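PDB 2PAJ: putative cytosine/guanine deaminase from Unidentified, which catalyses the hydrolytic deamination of 2-amino-4-hydroxypteridines, isoxanthopterin among them, to 2,4-dihydroxypteridines and ammonium, using a zinc ion. Local coordinates for residues L167-R175 with L223-M231. Residues are numbered along the deposited sequence; the frame is centred on the assembly and turned at random.
Sequences LRGGATQTR and LYSISPREM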
ATOM      1  N   LEU A 167       7.651  -5.158  -3.811  1.00 48.59           N
ATOM      2  CA  LEU A 167       7.012  -6.301  -4.450  1.00 50.14           C
ATOM      3  C   LEU A 167       7.747  -6.502  -5.783  1.00 50.94           C
ATOM      4  O   LEU A 167       7.274  -6.095  -6.841  1.00 50.76           O
ATOM      5  CB  LEU A 167       5.526  -6.012  -4.695  1.00 50.71           C
ATOM      6  CG  LEU A 167       4.691  -5.418  -3.556  1.00 48.54           C
ATOM      7  CD1 LEU A 167       3.253  -5.265  -4.017  1.00 46.82           C
ATOM      8  CD2 LEU A 167       4.771  -6.308  -2.343  1.00 47.79           C
ATOM      9  N   ARG A 168       8.916  -7.132  -5.704  1.00 51.38           N
ATOM     10  CA  ARG A 168       9.781  -7.379  -6.852  1.00 50.74           C
ATOM     11  C   ARG A 168       9.070  -8.159  -7.945  1.00 49.53           C
ATOM     12  O   ARG A 168       8.887  -9.367  -7.838  1.00 47.39           O
ATOM     13  CB  ARG A 168      11.034  -8.131  -6.376  1.00 51.03           C
ATOM     14  CG  ARG A 168      12.323  -7.826  -7.133  1.00 50.86           C
ATOM     15  CD  ARG A 168      12.306  -8.359  -8.559  1.00 52.23           C
ATOM     16  NE  ARG A 168      13.609  -8.226  -9.209  1.00 55.36           N
ATOM     17  CZ  ARG A 168      13.862  -8.587 -10.462  1.00 55.89           C
ATOM     18  NH1 ARG A 168      12.902  -9.108 -11.210  1.00 55.26           N
ATOM     19  NH2 ARG A 168      15.073  -8.413 -10.972  1.00 55.31           N
ATOM     20  N   GLY A 169       8.678  -7.453  -9.000  1.00 50.25           N
ATOM     21  CA  GLY A 169       7.976  -8.089 -10.098  1.00 52.12           C
ATOM     22  C   GLY A 169       8.847  -8.402 -11.293  1.00 53.02           C
ATOM     23  O   GLY A 169      10.047  -8.147 -11.282  1.00 54.87           O
ATOM     24  N   GLY A 170       8.238  -8.962 -12.330  1.00 53.77           N
ATOM     25  CA  GLY A 170       8.983  -9.289 -13.529  1.00 54.60           C
ATOM     26  C   GLY A 170       8.434 -10.482 -14.287  1.00 55.52           C
ATOM     27  O   GLY A 170       7.379 -11.029 -13.955  1.00 55.24           O
ATOM     28  N   ALA A 171       9.154 -10.880 -15.327  1.00 56.92           N
ATOM     29  CA  ALA A 171       8.750 -12.020 -16.129  1.00 57.76           C
ATOM     30  C   ALA A 171       9.938 -12.713 -16.763  1.00 58.25           C
ATOM     31  O   ALA A 171      11.003 -12.127 -16.939  1.00 55.79           O
ATOM     32  CB  ALA A 171       7.770 -11.587 -17.210  1.00 57.04           C
ATOM     33  N   THR A 172       9.736 -13.984 -17.087  1.00 60.67           N
ATOM     34  CA  THR A 172      10.756 -14.788 -17.740  1.00 62.08           C
ATOM     35  C   THR A 172      10.340 -14.995 -19.189  1.00 63.61           C
ATOM     36  O   THR A 172      11.105 -15.495 -19.991  1.00 65.80           O
ATOM     37  CB  THR A 172      10.956 -16.144 -17.031  1.00 60.49           C
ATOM     38  OG1 THR A 172       9.717 -16.858 -16.976  1.00 60.68           O
ATOM     39  CG2 THR A 172      11.481 -15.921 -15.636  1.00 58.13           C
ATOM     40  N   GLN A 173       9.116 -14.606 -19.520  1.00 66.47           N
ATOM     41  CA  GLN A 173       8.639 -14.710 -20.890  1.00 69.74           C
ATOM     42  C   GLN A 173       7.880 -13.499 -21.366  1.00 72.34           C
ATOM     43  O   GLN A 173       7.695 -12.534 -20.616  1.00 72.88           O
ATOM     44  CB  GLN A 173       7.764 -15.935 -21.105  1.00 69.57           C
ATOM     45  CG  GLN A 173       6.944 -16.344 -19.941  1.00 67.66           C
ATOM     46  CD  GLN A 173       7.256 -17.759 -19.605  1.00 67.50           C
ATOM     47  OE1 GLN A 173       8.411 -18.083 -19.315  1.00 66.07           O
ATOM     48  NE2 GLN A 173       6.252 -18.628 -19.672  1.00 67.69           N
ATOM     49  N   THR A 174       7.412 -13.574 -22.612  1.00 76.34           N
ATOM     50  CA  THR A 174       6.689 -12.463 -23.227  1.00 79.96           C
ATOM     51  C   THR A 174       6.179 -12.768 -24.632  1.00 82.96           C
ATOM     52  O   THR A 174       5.042 -12.409 -25.002  1.00 83.38           O
ATOM     53  CB  THR A 174       7.597 -11.228 -23.371  1.00 79.17           C
ATOM     54  OG1 THR A 174       6.938 -10.263 -24.204  1.00 79.50           O
ATOM     55  CG2 THR A 174       8.960 -11.624 -23.990  1.00 77.33           C
ATOM     56  N   ARG A 175       7.055 -13.402 -25.412  1.00 86.21           N
ATOM     57  CA  ARG A 175       6.787 -13.741 -26.800  1.00 89.07           C
ATOM     58  C   ARG A 175       5.960 -12.712 -27.567  1.00 89.76           C
ATOM     59  O   ARG A 175       4.856 -12.974 -28.084  1.00 88.90           O
ATOM     60  CB  ARG A 175       6.202 -15.149 -26.923  1.00 90.83           C
ATOM     61  CG  ARG A 175       7.207 -16.139 -27.550  1.00 93.50           C
ATOM     62  CD  ARG A 175       8.449 -16.368 -26.641  1.00 96.56           C
ATOM     63  NE  ARG A 175       9.745 -15.979 -27.221  1.00 98.40           N
ATOM     64  CZ  ARG A 175      10.589 -15.109 -26.650  1.00 99.64           C
ATOM     65  NH1 ARG A 175      10.266 -14.530 -25.490  1.00 99.57           N
ATOM     66  NH2 ARG A 175      11.771 -14.839 -27.212  1.00 99.37           N
ATOM     67  N   LEU A 223       0.268 -15.953 -13.973  1.00 55.37           N
ATOM     68  CA  LEU A 223      -0.183 -16.938 -14.955  1.00 56.24           C
ATOM     69  C   LEU A 223       0.280 -16.600 -16.369  1.00 56.49           C
ATOM     70  O   LEU A 223      -0.123 -17.253 -17.325  1.00 55.89           O
ATOM     71  CB  LEU A 223      -1.707 -17.061 -14.948  1.00 56.89           C
ATOM     72  CG  LEU A 223      -2.380 -17.404 -13.622  1.00 58.70           C
ATOM     73  CD1 LEU A 223      -3.880 -17.566 -13.847  1.00 59.32           C
ATOM     74  CD2 LEU A 223      -1.784 -18.681 -13.046  1.00 58.94           C
ATOM     75  N   TYR A 224       1.110 -15.569 -16.502  1.00 56.59           N
ATOM     76  CA  TYR A 224       1.626 -15.171 -17.807  1.00 56.61           C
ATOM     77  C   TYR A 224       3.099 -14.779 -17.751  1.00 55.66           C
ATOM     78  O   TYR A 224       3.883 -15.196 -18.587  1.00 56.40           O
ATOM     79  CB  TYR A 224       0.797 -14.018 -18.392  1.00 58.88           C
ATOM     80  CG  TYR A 224      -0.629 -14.408 -18.724  1.00 62.24           C
ATOM     81  CD1 TYR A 224      -1.702 -13.940 -17.952  1.00 64.08           C
ATOM     82  CD2 TYR A 224      -0.904 -15.293 -19.776  1.00 64.84           C
ATOM     83  CE1 TYR A 224      -3.005 -14.349 -18.208  1.00 65.84           C
ATOM     84  CE2 TYR A 224      -2.206 -15.705 -20.043  1.00 67.22           C
ATOM     85  CZ  TYR A 224      -3.252 -15.230 -19.251  1.00 67.34           C
ATOM     86  OH  TYR A 224      -4.539 -15.658 -19.504  1.00 68.58           O
ATOM     87  N   SER A 225       3.482 -13.993 -16.754  1.00 55.90           N
ATOM     88  CA  SER A 225       4.872 -13.547 -16.631  1.00 55.46           C
ATOM     89  C   SER A 225       5.868 -14.702 -16.501  1.00 55.88           C
ATOM     90  O   SER A 225       7.035 -14.572 -16.871  1.00 54.74           O
ATOM     91  CB  SER A 225       5.028 -12.627 -15.409  1.00 54.25           C
ATOM     92  OG  SER A 225       4.256 -11.450 -15.544  1.00 54.82           O
ATOM     93  N   ILE A 226       5.383 -15.836 -16.004  1.00 56.04           N
ATOM     94  CA  ILE A 226       6.229 -16.987 -15.748  1.00 55.32           C
ATOM     95  C   ILE A 226       5.623 -18.365 -16.076  1.00 55.91           C
ATOM     96  O   ILE A 226       4.404 -18.542 -16.079  1.00 55.62           O
ATOM     97  CB  ILE A 226       6.670 -16.903 -14.266  1.00 56.17           C
ATOM     98  CG1 ILE A 226       8.064 -16.292 -14.223  1.00 58.04           C
ATOM     99  CG2 ILE A 226       6.538 -18.238 -13.557  1.00 56.47           C
ATOM    100  CD1 ILE A 226       8.610 -16.097 -12.837  1.00 61.86           C
ATOM    101  N   SER A 227       6.483 -19.344 -16.352  1.00 55.60           N
ATOM    102  CA  SER A 227       6.020 -20.692 -16.668  1.00 56.06           C
ATOM    103  C   SER A 227       5.482 -21.366 -15.403  1.00 57.08           C
ATOM    104  O   SER A 227       5.916 -21.048 -14.301  1.00 57.66           O
ATOM    105  CB  SER A 227       7.167 -21.526 -17.235  1.00 54.90           C
ATOM    106  OG  SER A 227       8.125 -21.806 -16.230  1.00 55.93           O
ATOM    107  N   PRO A 228       4.530 -22.311 -15.543  1.00 57.19           N
ATOM    108  CA  PRO A 228       4.021 -22.950 -14.325  1.00 58.09           C
ATOM    109  C   PRO A 228       5.042 -23.765 -13.526  1.00 60.56           C
ATOM    110  O   PRO A 228       4.907 -23.929 -12.311  1.00 61.54           O
ATOM    111  CB  PRO A 228       2.833 -23.774 -14.827  1.00 56.20           C
ATOM    112  CG  PRO A 228       3.101 -23.971 -16.265  1.00 55.63           C
ATOM    113  CD  PRO A 228       3.731 -22.699 -16.719  1.00 56.18           C
ATOM    114  N   ARG A 229       6.061 -24.273 -14.207  1.00 62.91           N
ATOM    115  CA  ARG A 229       7.121 -25.039 -13.546  1.00 64.03           C
ATOM    116  C   ARG A 229       7.905 -24.008 -12.738  1.00 62.69           C
ATOM    117  O   ARG A 229       8.390 -24.272 -11.634  1.00 62.26           O
ATOM    118  CB  ARG A 229       8.018 -25.688 -14.609  1.00 66.67           C
ATOM    119  CG  ARG A 229       9.381 -26.186 -14.142  1.00 70.14           C
ATOM    120  CD  ARG A 229      10.294 -26.281 -15.372  1.00 75.06           C
ATOM    121  NE  ARG A 229      11.593 -26.915 -15.133  1.00 79.12           N
ATOM    122  CZ  ARG A 229      12.476 -27.183 -16.103  1.00 80.66           C
ATOM    123  NH1 ARG A 229      12.205 -26.868 -17.375  1.00 80.37           N
ATOM    124  NH2 ARG A 229      13.634 -27.782 -15.816  1.00 81.15           N
ATOM    125  N   GLU A 230       8.014 -22.820 -13.316  1.00 60.62           N
ATOM    126  CA  GLU A 230       8.716 -21.735 -12.677  1.00 60.07           C
ATOM    127  C   GLU A 230       7.962 -21.164 -11.476  1.00 59.51           C
ATOM    128  O   GLU A 230       8.586 -20.690 -10.531  1.00 58.51           O
ATOM    129  CB  GLU A 230       9.010 -20.634 -13.693  1.00 59.63           C
ATOM    130  CG  GLU A 230      10.313 -20.838 -14.420  1.00 60.03           C
ATOM    131  CD  GLU A 230      10.556 -19.793 -15.488  1.00 61.16           C
ATOM    132  OE1 GLU A 230      11.731 -19.613 -15.896  1.00 61.58           O
ATOM    133  OE2 GLU A 230       9.569 -19.162 -15.933  1.00 59.93           O
ATOM    134  N   MET A 231       6.630 -21.206 -11.477  1.00 58.74           N
ATOM    135  CA  MET A 231       5.955 -20.651 -10.314  1.00 58.36           C
ATOM    136  C   MET A 231       6.133 -21.559  -9.095  1.00 57.90           C
ATOM    137  O   MET A 231       6.120 -21.087  -7.956  1.00 56.87           O
ATOM    138  CB  MET A 231       4.470 -20.288 -10.590  1.00 56.57           C
ATOM    139  CG  MET A 231       3.630 -21.182 -11.487  1.00 56.86           C
ATOM    140  SD  MET A 231       2.084 -20.336 -12.080  1.00 52.62           S
ATOM    141  CE  MET A 231       0.876 -20.927 -10.930  1.00 52.12           C
TER
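Thr172 meets Glu230 where the loop after barrel strand 163-168 crosses the start of helix 228-240, in the TIM-barrel fold of the amidohydrolases. The helix begins with a capping box: Ser227, at the N-cap, accepts from Glu230 N (OG to N 3.1 Å), and Ser227 N in return gives its hydrogen to Glu230 OE2. From the neighbouring loop, Thr172 OG1 donates a hydrogen bond to the same Glu230 OE2. The hydroxyl comes to the syn side of that oxygen and the amide to the anti side, a double grip that should restrain the carboxylate's rotation. Glutamate suits this position because its chain, extended beyond CG, spans from the first turn of the helix to the loop, and its negative charge would probably be favoured at a helix N-terminus.

Backbone bonding centres on Ser225 O, which accepts from Thr172 N at 2.8 Å and, weakly, from Gln173 N; Ser225 OG bonds to Thr221 N.

Van der Waals contacts surround these bonds. The small side chain of Ala171 packs against Ser225 CB. The bent chain of Gln173, long enough to reach across from the loop, brings its amide alongside the backbone of Ser227 without hydrogen bonding, since NE2 and Ser227 N are both donors. Branched Thr172 uses both arms: with chi1 at 57° OG1 reaches the carboxylate, while CG2 rests 3.7 Å from Ile226 CG1.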